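Local structure of PppA (Pseudomonas aeruginosa, 6JKV) at residues Tyr29-Tyr34 / Gly55-Ala60; Arg106-Ala111 / Val190-Glu195; Arg142-Arg147 / Leu151-Arg156. The protein is a manganese-binding PP2C-family phosphatase that regulates type VI secretion and probably removes phosphate from serine or threonine residues of proteins. All blocks are in the same frame, centred on the assembly; numbering follows the deposited sequence.

In the fold
The fold is the PP2C beta sandwich, two antiparallel sheets with helices packed outside them. Interaction 1 comes first along the chain and spans the sandwich, from strand 29-36 of one sheet to strand 56-63 of the other. Interaction 3 is the hairpin 142-147/150-153 at the far border of the first sheet, its centre about 14 Å from that of interaction 1. It is nested inside the loop closed by interaction 2, where helix 89-114 meets the segment leading to strand 197-202. Interaction 2 lies about 25 Å from interaction 1 and 27 Å from interaction 3, centre to centre. The side chains of Val190 (interaction 2) and Arg142 (interaction 3) each lie about 11 Å from a bound manganese, whose protein ligands come from elsewhere.

Interaction 1: residues Tyr29-Tyr34 / Gly55-Ala60; sequences YRSASY and GLWVVA
The two sheets of the PP2C beta sandwich are bridged here, near an edge of the sandwich, by side chains alone: strand 29-34 belongs to one sheet and 55-60 to the other, and Trp57 spans the gap to Tyr29 and Ser31. The nearest CA atoms, those of Tyr29 and Gly55, are still 7.8 Å apart. The indole reaches across with two separate parts. Its pyrrole nitrogen, Trp57 NE1, gives a weak hydrogen bond to Ser31 OG (3.0 Å), which lies at the ring edge near the indole plane; the N-H...O angle of 142° makes the bond noticeably bent. With chi1 at 59°, Ser31 holds OG between its own backbone N and carbonyl carbon, and the same oxygen is hydrogen-bonded to Asp50 on strand 46-51. The benzo end meets Tyr29: Trp57 CZ2 is 3.8 Å from Tyr29 CB, and Trp57 CH2 is 3.8 Å from Tyr29 CG. The two rings are inclined by 51°, an oblique pairing with centroids 5.5 Å apart. Tyr29 OH turns elsewhere, to the carbonyl of Gly130. One face of the indole is also approached by the backbone carbonyl carbon of Gly55, which with Leu56 forms a G1 beta bulge opposite Ala51. The buried indole N-H thus has a weak, bent bond to Ser31 OG, while the benzo end is met by carbon atoms of Tyr29.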
loop_
_atom_site.group_PDB
_atom_site.type_symbol
_atom_site.label_atom_id
_atom_site.label_comp_id
_atom_site.label_asym_id
_atom_site.label_seq_id
_atom_site.Cartn_x
_atom_site.Cartn_y
_atom_site.Cartn_z
ATOM N N TYR A 29 -4.872 4.770 17.323
ATOM C CA TYR A 29 -4.088 4.767 16.069
ATOM C C TYR A 29 -4.091 6.180 15.488
ATOM O O TYR A 29 -5.170 6.711 15.254
ATOM C CB TYR A 29 -4.664 3.755 15.082
ATOM C CG TYR A 29 -4.358 2.317 15.423
ATOM C CD1 TYR A 29 -3.132 1.753 15.100
ATOM C CD2 TYR A 29 -5.282 1.526 16.091
ATOM C CE1 TYR A 29 -2.836 0.434 15.408
ATOM C CE2 TYR A 29 -4.995 0.212 16.422
ATOM C CZ TYR A 29 -3.769 -0.335 16.083
ATOM O OH TYR A 29 -3.522 -1.629 16.433
ATOM N N ARG A 30 -2.902 6.770 15.348
ATOM C CA ARG A 30 -2.660 8.023 14.593
ATOM C C ARG A 30 -2.174 7.649 13.204
ATOM O O ARG A 30 -1.410 6.681 13.097
ATOM C CB ARG A 30 -1.545 8.869 15.203
ATOM C CG ARG A 30 -2.019 9.983 16.111
ATOM C CD ARG A 30 -0.941 11.034 16.269
ATOM N NE ARG A 30 -0.985 11.673 17.579
ATOM C CZ ARG A 30 -1.642 12.789 17.870
ATOM N NH1 ARG A 30 -2.338 13.428 16.951
ATOM N NH2 ARG A 30 -1.606 13.269 19.097
ATOM N N SER A 31 -2.552 8.422 12.191
ATOM C CA SER A 31 -2.147 8.129 10.803
ATOM C C SER A 31 -2.084 9.414 9.994
ATOM O O SER A 31 -2.745 10.398 10.352
ATOM C CB SER A 31 -3.074 7.113 10.169
ATOM O OG SER A 31 -4.417 7.580 10.163
ATOM N N ALA A 32 -1.296 9.377 8.932
ATOM C CA ALA A 32 -1.157 10.479 7.963
ATOM C C ALA A 32 -0.700 9.883 6.636
ATOM O O ALA A 32 -0.007 8.849 6.642
ATOM C CB ALA A 32 -0.183 11.524 8.463
ATOM N N SER A 33 -1.088 10.526 5.542
ATOM C CA SER A 33 -0.735 10.107 4.171
ATOM C C SER A 33 -0.295 11.333 3.383
ATOM O O SER A 33 -0.820 12.439 3.633
ATOM C CB SER A 33 -1.884 9.440 3.485
ATOM O OG SER A 33 -2.844 10.415 3.114
ATOM N N TYR A 34 0.645 11.124 2.473
ATOM C CA TYR A 34 1.108 12.165 1.531
ATOM C C TYR A 34 1.575 11.475 0.256
ATOM O O TYR A 34 2.250 10.440 0.336
ATOM C CB TYR A 34 2.211 13.019 2.152
ATOM C CG TYR A 34 2.618 14.207 1.321
ATOM C CD1 TYR A 34 1.676 15.042 0.745
ATOM C CD2 TYR A 34 3.954 14.510 1.119
ATOM C CE1 TYR A 34 2.050 16.134 -0.021
ATOM C CE2 TYR A 34 4.344 15.611 0.372
ATOM C CZ TYR A 34 3.389 16.411 -0.223
ATOM O OH TYR A 34 3.746 17.504 -0.963
ATOM N N GLY A 55 -10.345 1.888 11.169
ATOM C CA GLY A 55 -9.120 1.091 11.365
ATOM C C GLY A 55 -8.565 0.586 10.046
ATOM O O GLY A 55 -8.122 -0.551 10.011
ATOM N N LEU A 56 -8.595 1.409 8.997
ATOM C CA LEU A 56 -8.234 0.990 7.622
ATOM C C LEU A 56 -7.252 1.984 7.019
ATOM O O LEU A 56 -7.504 3.203 7.093
ATOM C CB LEU A 56 -9.481 0.908 6.742
ATOM C CG LEU A 56 -9.245 0.284 5.366
ATOM C CD1 LEU A 56 -8.696 -1.126 5.497
ATOM C CD2 LEU A 56 -10.536 0.269 4.564
ATOM N N TRP A 57 -6.178 1.462 6.436
ATOM C CA TRP A 57 -5.155 2.268 5.728
ATOM C C TRP A 57 -4.758 1.530 4.458
ATOM O O TRP A 57 -4.453 0.337 4.538
ATOM C CB TRP A 57 -3.962 2.539 6.641
ATOM C CG TRP A 57 -4.391 3.171 7.925
ATOM C CD1 TRP A 57 -4.589 4.498 8.158
ATOM C CD2 TRP A 57 -4.709 2.494 9.151
ATOM N NE1 TRP A 57 -4.999 4.696 9.449
ATOM C CE2 TRP A 57 -5.069 3.483 10.084
ATOM C CE3 TRP A 57 -4.709 1.157 9.550
ATOM C CZ2 TRP A 57 -5.423 3.173 11.397
ATOM C CZ3 TRP A 57 -5.059 0.851 10.848
ATOM C CH2 TRP A 57 -5.418 1.844 11.753
ATOM N N VAL A 58 -4.790 2.231 3.332
ATOM C CA VAL A 58 -4.628 1.609 1.997
ATOM C C VAL A 58 -3.670 2.476 1.189
ATOM O O VAL A 58 -3.788 3.709 1.249
ATOM C CB VAL A 58 -5.985 1.443 1.287
ATOM C CG1 VAL A 58 -5.807 0.895 -0.120
ATOM C CG2 VAL A 58 -6.940 0.566 2.088
ATOM N N VAL A 59 -2.759 1.831 0.468
ATOM C CA VAL A 59 -2.000 2.448 -0.648
ATOM C C VAL A 59 -2.156 1.553 -1.880
ATOM O O VAL A 59 -2.005 0.332 -1.748
ATOM C CB VAL A 59 -0.529 2.658 -0.271
ATOM C CG1 VAL A 59 0.290 3.104 -1.475
ATOM C CG2 VAL A 59 -0.386 3.643 0.880
ATOM N N ALA A 60 -2.458 2.152 -3.032
ATOM C CA ALA A 60 -2.656 1.439 -4.312
ATOM C C ALA A 60 -1.847 2.122 -5.415
ATOM O O ALA A 60 -2.047 3.321 -5.639
ATOM C CB ALA A 60 -4.128 1.387 -4.647
#

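Interaction 2: residues Arg106-Ala111 / Val190-Glu195; sequences RVRQEA and VHEQLE
Arg108 makes the whole of this surface contact, reaching from helix 89-114 to lie against the backbone of Val190-Glu192. The close-packed part is its guanidinium. One face is laid over the peptide link between His191 and Glu192, with His191 C 3.6 Å above the plane over its centre and Glu192 N at a similar height but nearer the rim. The chain gets there by folding back at chi2 (-68°) and chi3 (-78°), which brings Arg108 CD within 3.5 Å of His191 O. At one end of the group, Arg108 NH1 comes to 2.6 Å from Val190 O, but the angle is too poor for a hydrogen bond; NH1 makes instead a weak one to the carbonyl of Gly189. At the other, Arg108 NH2 forms a salt bridge to Glu192 OE2, 2.9 Å long and fairly straight at 164°. That oxygen lies close to the guanidinium plane, yet the carboxylate is turned so that NH2 meets it from above its own plane. Here the contact loosens: Glu192 is exposed, its CB directed away from the helix, and a bend at chi2 helps bring the carboxylate back. Asn104, one turn earlier on the same helix, adds a hydrogen bond to His191 O. The guanidinium lies flat over the His191-Glu192 peptide and is salt-bridged at its edge, tying a PP2C sheet-covering helix to the irregular segment before strand 197-202.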
loop_
_atom_site.group_PDB
_atom_site.type_symbol
_atom_site.label_atom_id
_atom_site.label_comp_id
_atom_site.label_asym_id
_atom_site.label_seq_id
_atom_site.Cartn_x
_atom_site.Cartn_y
_atom_site.Cartn_z
ATOM N N ARG A 106 -14.655 -6.125 -11.935
ATOM C CA ARG A 106 -15.111 -4.896 -12.634
ATOM C C ARG A 106 -13.992 -4.381 -13.553
ATOM O O ARG A 106 -14.287 -4.006 -14.711
ATOM C CB ARG A 106 -15.535 -3.832 -11.624
ATOM C CG ARG A 106 -15.599 -2.417 -12.182
ATOM C CD ARG A 106 -16.955 -2.093 -12.768
ATOM N NE ARG A 106 -16.980 -0.736 -13.290
ATOM C CZ ARG A 106 -16.827 -0.399 -14.569
ATOM N NH1 ARG A 106 -16.647 -1.318 -15.503
ATOM N NH2 ARG A 106 -16.874 0.872 -14.919
ATOM N N VAL A 107 -12.754 -4.348 -13.052
ATOM C CA VAL A 107 -11.590 -3.819 -13.813
ATOM C C VAL A 107 -11.335 -4.745 -15.003
ATOM O O VAL A 107 -11.091 -4.235 -16.117
ATOM C CB VAL A 107 -10.351 -3.642 -12.914
ATOM C CG1 VAL A 107 -9.080 -3.475 -13.731
ATOM C CG2 VAL A 107 -10.538 -2.461 -11.979
ATOM N N ARG A 108 -11.406 -6.058 -14.785
ATOM C CA ARG A 108 -11.228 -7.048 -15.876
ATOM C C ARG A 108 -12.250 -6.795 -16.986
ATOM O O ARG A 108 -11.848 -6.721 -18.154
ATOM C CB ARG A 108 -11.374 -8.473 -15.344
ATOM C CG ARG A 108 -10.209 -8.921 -14.476
ATOM C CD ARG A 108 -8.921 -9.092 -15.248
ATOM N NE ARG A 108 -8.905 -10.341 -15.996
ATOM C CZ ARG A 108 -7.858 -10.806 -16.666
ATOM N NH1 ARG A 108 -6.726 -10.123 -16.688
ATOM N NH2 ARG A 108 -7.945 -11.955 -17.315
ATOM N N GLN A 109 -13.522 -6.661 -16.612
ATOM C CA GLN A 109 -14.639 -6.378 -17.550
ATOM C C GLN A 109 -14.331 -5.099 -18.344
ATOM O O GLN A 109 -14.429 -5.136 -19.590
ATOM C CB GLN A 109 -15.955 -6.271 -16.776
ATOM C CG GLN A 109 -17.100 -5.645 -17.567
ATOM C CD GLN A 109 -18.080 -4.922 -16.675
ATOM O OE1 GLN A 109 -17.704 -4.017 -15.937
ATOM N NE2 GLN A 109 -19.348 -5.304 -16.746
ATOM N N GLU A 110 -13.961 -4.013 -17.653
ATOM C CA GLU A 110 -13.751 -2.685 -18.288
ATOM C C GLU A 110 -12.555 -2.750 -19.245
ATOM O O GLU A 110 -12.660 -2.214 -20.367
ATOM C CB GLU A 110 -13.561 -1.595 -17.228
ATOM C CG GLU A 110 -13.400 -0.202 -17.814
ATOM C CD GLU A 110 -14.656 0.361 -18.459
ATOM O OE1 GLU A 110 -15.752 -0.114 -18.131
ATOM O OE2 GLU A 110 -14.526 1.264 -19.310
ATOM N N ALA A 111 -11.457 -3.379 -18.818
ATOM C CA ALA A 111 -10.216 -3.479 -19.617
ATOM C C ALA A 111 -10.497 -4.298 -20.882
ATOM O O ALA A 111 -10.064 -3.881 -21.983
ATOM C CB ALA A 111 -9.100 -4.078 -18.790
ATOM N N VAL A 190 -4.979 -7.867 -13.042
ATOM C CA VAL A 190 -3.954 -8.628 -13.813
ATOM C C VAL A 190 -4.541 -9.975 -14.230
ATOM O O VAL A 190 -4.443 -10.317 -15.431
ATOM C CB VAL A 190 -2.648 -8.822 -13.018
ATOM C CG1 VAL A 190 -1.623 -9.602 -13.829
ATOM C CG2 VAL A 190 -2.063 -7.493 -12.587
ATOM N N HIS A 191 -5.088 -10.726 -13.270
ATOM C CA HIS A 191 -5.575 -12.112 -13.480
ATOM C C HIS A 191 -7.091 -12.170 -13.306
ATOM O O HIS A 191 -7.678 -11.247 -12.717
ATOM C CB HIS A 191 -4.868 -13.098 -12.533
ATOM C CG HIS A 191 -3.396 -13.178 -12.754
ATOM N ND1 HIS A 191 -2.499 -12.525 -11.937
ATOM C CD2 HIS A 191 -2.667 -13.769 -13.727
ATOM C CE1 HIS A 191 -1.273 -12.740 -12.375
ATOM N NE2 HIS A 191 -1.348 -13.486 -13.483
ATOM N N GLU A 192 -7.678 -13.274 -13.756
ATOM C CA GLU A 192 -9.100 -13.598 -13.510
ATOM C C GLU A 192 -9.346 -13.747 -12.009
ATOM O O GLU A 192 -10.240 -13.064 -11.502
ATOM C CB GLU A 192 -9.511 -14.881 -14.233
ATOM C CG GLU A 192 -10.890 -14.769 -14.851
ATOM C CD GLU A 192 -10.979 -13.647 -15.875
ATOM O OE1 GLU A 192 -11.791 -12.702 -15.675
ATOM O OE2 GLU A 192 -10.201 -13.687 -16.855
ATOM N N GLN A 193 -8.598 -14.626 -11.341
ATOM C CA GLN A 193 -8.664 -14.809 -9.870
ATOM C C GLN A 193 -7.598 -13.936 -9.206
ATOM O O GLN A 193 -6.401 -14.171 -9.426
ATOM C CB GLN A 193 -8.478 -16.279 -9.504
ATOM C CG GLN A 193 -8.459 -16.543 -8.004
ATOM C CD GLN A 193 -9.118 -17.861 -7.661
ATOM O OE1 GLN A 193 -10.339 -17.981 -7.681
ATOM N NE2 GLN A 193 -8.317 -18.873 -7.371
ATOM N N LEU A 194 -8.018 -12.942 -8.433
ATOM C CA LEU A 194 -7.076 -12.119 -7.643
ATOM C C LEU A 194 -6.692 -12.930 -6.405
ATOM O O LEU A 194 -7.599 -13.322 -5.636
ATOM C CB LEU A 194 -7.726 -10.790 -7.269
ATOM C CG LEU A 194 -6.966 -9.958 -6.238
ATOM C CD1 LEU A 194 -5.673 -9.420 -6.826
ATOM C CD2 LEU A 194 -7.846 -8.823 -5.736
ATOM N N GLU A 195 -5.403 -13.218 -6.252
ATOM C CA GLU A 195 -4.880 -13.958 -5.084
ATOM C C GLU A 195 -4.169 -12.948 -4.189
ATOM O O GLU A 195 -3.097 -12.465 -4.598
ATOM C CB GLU A 195 -3.931 -15.073 -5.521
ATOM C CG GLU A 195 -4.429 -15.900 -6.701
ATOM C CD GLU A 195 -4.971 -17.273 -6.327
ATOM O OE1 GLU A 195 -5.447 -18.012 -7.241
ATOM O OE2 GLU A 195 -4.919 -17.608 -5.111
#

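Interaction 3: residues Arg142-Arg147 / Leu151-Arg156; sequences RLYRLR and LEAISR
Leu143 and Ser155 close the open end of a beta hairpin whose paired strands are 142-147 and 151-153. The backbone bonds come first. Arg145 and Glu152 form the antiparallel hydrogen-bonded pair, with Arg145 N 2.8 Å from Glu152 O and Glu152 N 2.9 Å from Arg145 O. Tyr144 with Ala153 and Leu146 with Leu151 are the non-hydrogen-bonded pairs on either side. Beyond Ala153 the regular pairing gives way. Leu143 O receives both Ile154 N (2.9 Å) and Ser155 N, the latter in the carbonyl plane, and a water that also bonds Ser155 O donates to it as well. In place of a carbonyl, the side-chain oxygen Ser155 OG accepts from Leu143 N at 2.9 Å; a chi1 of 66° swings it there.

Among side-chain polar bonds, Arg145 NH2 reaches Glu152 OE1 at 3.1 Å in a salt bridge, the two chains running side by side. OE1 lies at the guanidinium edge, but the carboxylate is rotated so that NH2 sits above its plane. Arg145 NE is buried without a partner. On the Tyr144 side, Arg142 NH1 bonds Tyr144 OH at 2.8 Å, exactly in the guanidinium plane, while Arg142 NH2 is salt-bridged to Asp157.

Apolar contacts divide between the two faces. Leu151 sets its two methyls against Tyr144, obliquely to the ring, Leu151 CD1 standing 3.6 Å from Tyr144 CB and Leu151 CD2 near Tyr144 CD2. On the Arg145 side, Leu143 CD2 lies 3.8 Å from Ile154 CB, the chains pointing the same way.

Strand 150-153 is the outermost of its sheet, and 142-147 pairs on its other edge with 208-212. Leu146 and Leu151 pack against helix 222-229, while Leu143 and Ile154 turn inward to Leu201 of the opposing sheet.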
loop_
_atom_site.group_PDB
_atom_site.type_symbol
_atom_site.label_atom_id
_atom_site.label_comp_id
_atom_site.label_asym_id
_atom_site.label_seq_id
_atom_site.Cartn_x
_atom_site.Cartn_y
_atom_site.Cartn_z
ATOM N N ARG A 142 4.412 -1.800 -0.399
ATOM C CA ARG A 142 4.962 -2.477 0.792
ATOM C C ARG A 142 4.280 -1.971 2.062
ATOM O O ARG A 142 3.793 -0.807 2.106
ATOM C CB ARG A 142 6.477 -2.283 0.861
ATOM C CG ARG A 142 7.226 -3.040 -0.221
ATOM C CD ARG A 142 8.672 -2.618 -0.296
ATOM N NE ARG A 142 9.396 -3.342 -1.330
ATOM C CZ ARG A 142 10.709 -3.528 -1.341
ATOM N NH1 ARG A 142 11.459 -3.056 -0.358
ATOM N NH2 ARG A 142 11.269 -4.195 -2.333
ATOM N N LEU A 143 4.229 -2.857 3.053
ATOM C CA LEU A 143 4.014 -2.505 4.469
ATOM C C LEU A 143 5.268 -2.879 5.260
ATOM O O LEU A 143 5.732 -4.039 5.150
ATOM C CB LEU A 143 2.801 -3.243 5.019
ATOM C CG LEU A 143 2.678 -3.162 6.535
ATOM C CD1 LEU A 143 2.139 -1.799 6.949
ATOM C CD2 LEU A 143 1.817 -4.286 7.065
ATOM N N TYR A 144 5.775 -1.915 6.025
ATOM C CA TYR A 144 6.862 -2.104 7.007
ATOM C C TYR A 144 6.327 -1.864 8.417
ATOM O O TYR A 144 5.381 -1.083 8.591
ATOM C CB TYR A 144 8.007 -1.126 6.763
ATOM C CG TYR A 144 8.773 -1.296 5.479
ATOM C CD1 TYR A 144 8.327 -0.713 4.302
ATOM C CD2 TYR A 144 9.973 -1.983 5.452
ATOM C CE1 TYR A 144 9.049 -0.836 3.127
ATOM C CE2 TYR A 144 10.706 -2.110 4.288
ATOM C CZ TYR A 144 10.243 -1.532 3.122
ATOM O OH TYR A 144 10.966 -1.631 1.965
ATOM N N ARG A 145 6.946 -2.510 9.397
ATOM C CA ARG A 145 6.691 -2.213 10.824
ATOM C C ARG A 145 7.982 -1.711 11.464
ATOM O O ARG A 145 9.013 -2.365 11.303
ATOM C CB ARG A 145 6.162 -3.444 11.554
ATOM C CG ARG A 145 6.168 -3.283 13.069
ATOM C CD ARG A 145 5.528 -4.433 13.799
ATOM N NE ARG A 145 6.273 -5.660 13.595
ATOM C CZ ARG A 145 5.870 -6.859 13.992
ATOM N NH1 ARG A 145 4.713 -6.995 14.619
ATOM N NH2 ARG A 145 6.612 -7.917 13.725
ATOM N N LEU A 146 7.906 -0.576 12.154
ATOM C CA LEU A 146 8.989 -0.088 13.032
ATOM C C LEU A 146 8.620 -0.424 14.474
ATOM O O LEU A 146 7.578 0.059 14.961
ATOM C CB LEU A 146 9.171 1.418 12.850
ATOM C CG LEU A 146 10.339 2.021 13.622
ATOM C CD1 LEU A 146 11.648 1.702 12.923
ATOM C CD2 LEU A 146 10.172 3.521 13.775
ATOM N N ARG A 147 9.451 -1.229 15.125
ATOM C CA ARG A 147 9.285 -1.608 16.541
ATOM C C ARG A 147 10.649 -1.543 17.228
ATOM O O ARG A 147 11.604 -2.130 16.709
ATOM C CB ARG A 147 8.677 -3.006 16.639
ATOM C CG ARG A 147 8.596 -3.548 18.058
ATOM C CD ARG A 147 7.948 -4.919 18.053
ATOM N NE ARG A 147 6.501 -4.854 17.920
ATOM C CZ ARG A 147 5.692 -5.913 17.852
ATOM N NH1 ARG A 147 6.189 -7.135 17.886
ATOM N NH2 ARG A 147 4.387 -5.748 17.752
ATOM N N LEU A 151 13.344 -1.619 11.875
ATOM C CA LEU A 151 12.403 -1.722 10.735
ATOM C C LEU A 151 12.351 -3.159 10.218
ATOM O O LEU A 151 13.391 -3.812 10.131
ATOM C CB LEU A 151 12.829 -0.772 9.617
ATOM C CG LEU A 151 11.818 -0.634 8.486
ATOM C CD1 LEU A 151 10.595 0.123 8.968
ATOM C CD2 LEU A 151 12.446 0.063 7.290
ATOM N N GLU A 152 11.164 -3.608 9.841
ATOM C CA GLU A 152 10.948 -4.997 9.384
ATOM C C GLU A 152 9.908 -4.994 8.277
ATOM O O GLU A 152 8.831 -4.412 8.478
ATOM C CB GLU A 152 10.505 -5.856 10.563
ATOM C CG GLU A 152 9.987 -7.215 10.162
ATOM C CD GLU A 152 9.492 -8.044 11.336
ATOM O OE1 GLU A 152 9.461 -7.507 12.482
ATOM O OE2 GLU A 152 9.109 -9.211 11.104
ATOM N N ALA A 153 10.249 -5.603 7.144
ATOM C CA ALA A 153 9.359 -5.747 5.980
ATOM C C ALA A 153 8.304 -6.791 6.329
ATOM O O ALA A 153 8.678 -7.914 6.678
ATOM C CB ALA A 153 10.152 -6.133 4.749
ATOM N N ILE A 154 7.030 -6.412 6.268
ATOM C CA ILE A 154 5.899 -7.337 6.559
ATOM C C ILE A 154 5.426 -7.956 5.248
ATOM O O ILE A 154 5.290 -9.178 5.181
ATOM C CB ILE A 154 4.773 -6.604 7.307
ATOM C CG1 ILE A 154 5.299 -5.959 8.594
ATOM C CG2 ILE A 154 3.624 -7.556 7.589
ATOM C CD1 ILE A 154 6.063 -6.908 9.496
ATOM N N SER A 155 5.183 -7.133 4.237
ATOM C CA SER A 155 4.789 -7.624 2.902
ATOM C C SER A 155 6.045 -8.035 2.134
ATOM O O SER A 155 7.145 -7.566 2.476
ATOM C CB SER A 155 3.988 -6.607 2.142
ATOM O OG SER A 155 4.791 -5.481 1.833
ATOM N N ARG A 156 5.864 -8.876 1.125
ATOM C CA ARG A 156 6.941 -9.322 0.209
ATOM C C ARG A 156 6.442 -9.142 -1.224
ATOM O O ARG A 156 5.378 -9.687 -1.565
ATOM C CB ARG A 156 7.328 -10.776 0.487
ATOM C CG ARG A 156 7.954 -11.477 -0.709
ATOM C CD ARG A 156 8.563 -12.809 -0.357
ATOM N NE ARG A 156 9.809 -12.637 0.378
ATOM C CZ ARG A 156 10.618 -13.624 0.728
ATOM N NH1 ARG A 156 10.314 -14.874 0.415
ATOM N NH2 ARG A 156 11.736 -13.359 1.385
HETATM O O HOH W 1 7.834 -4.509 2.978
#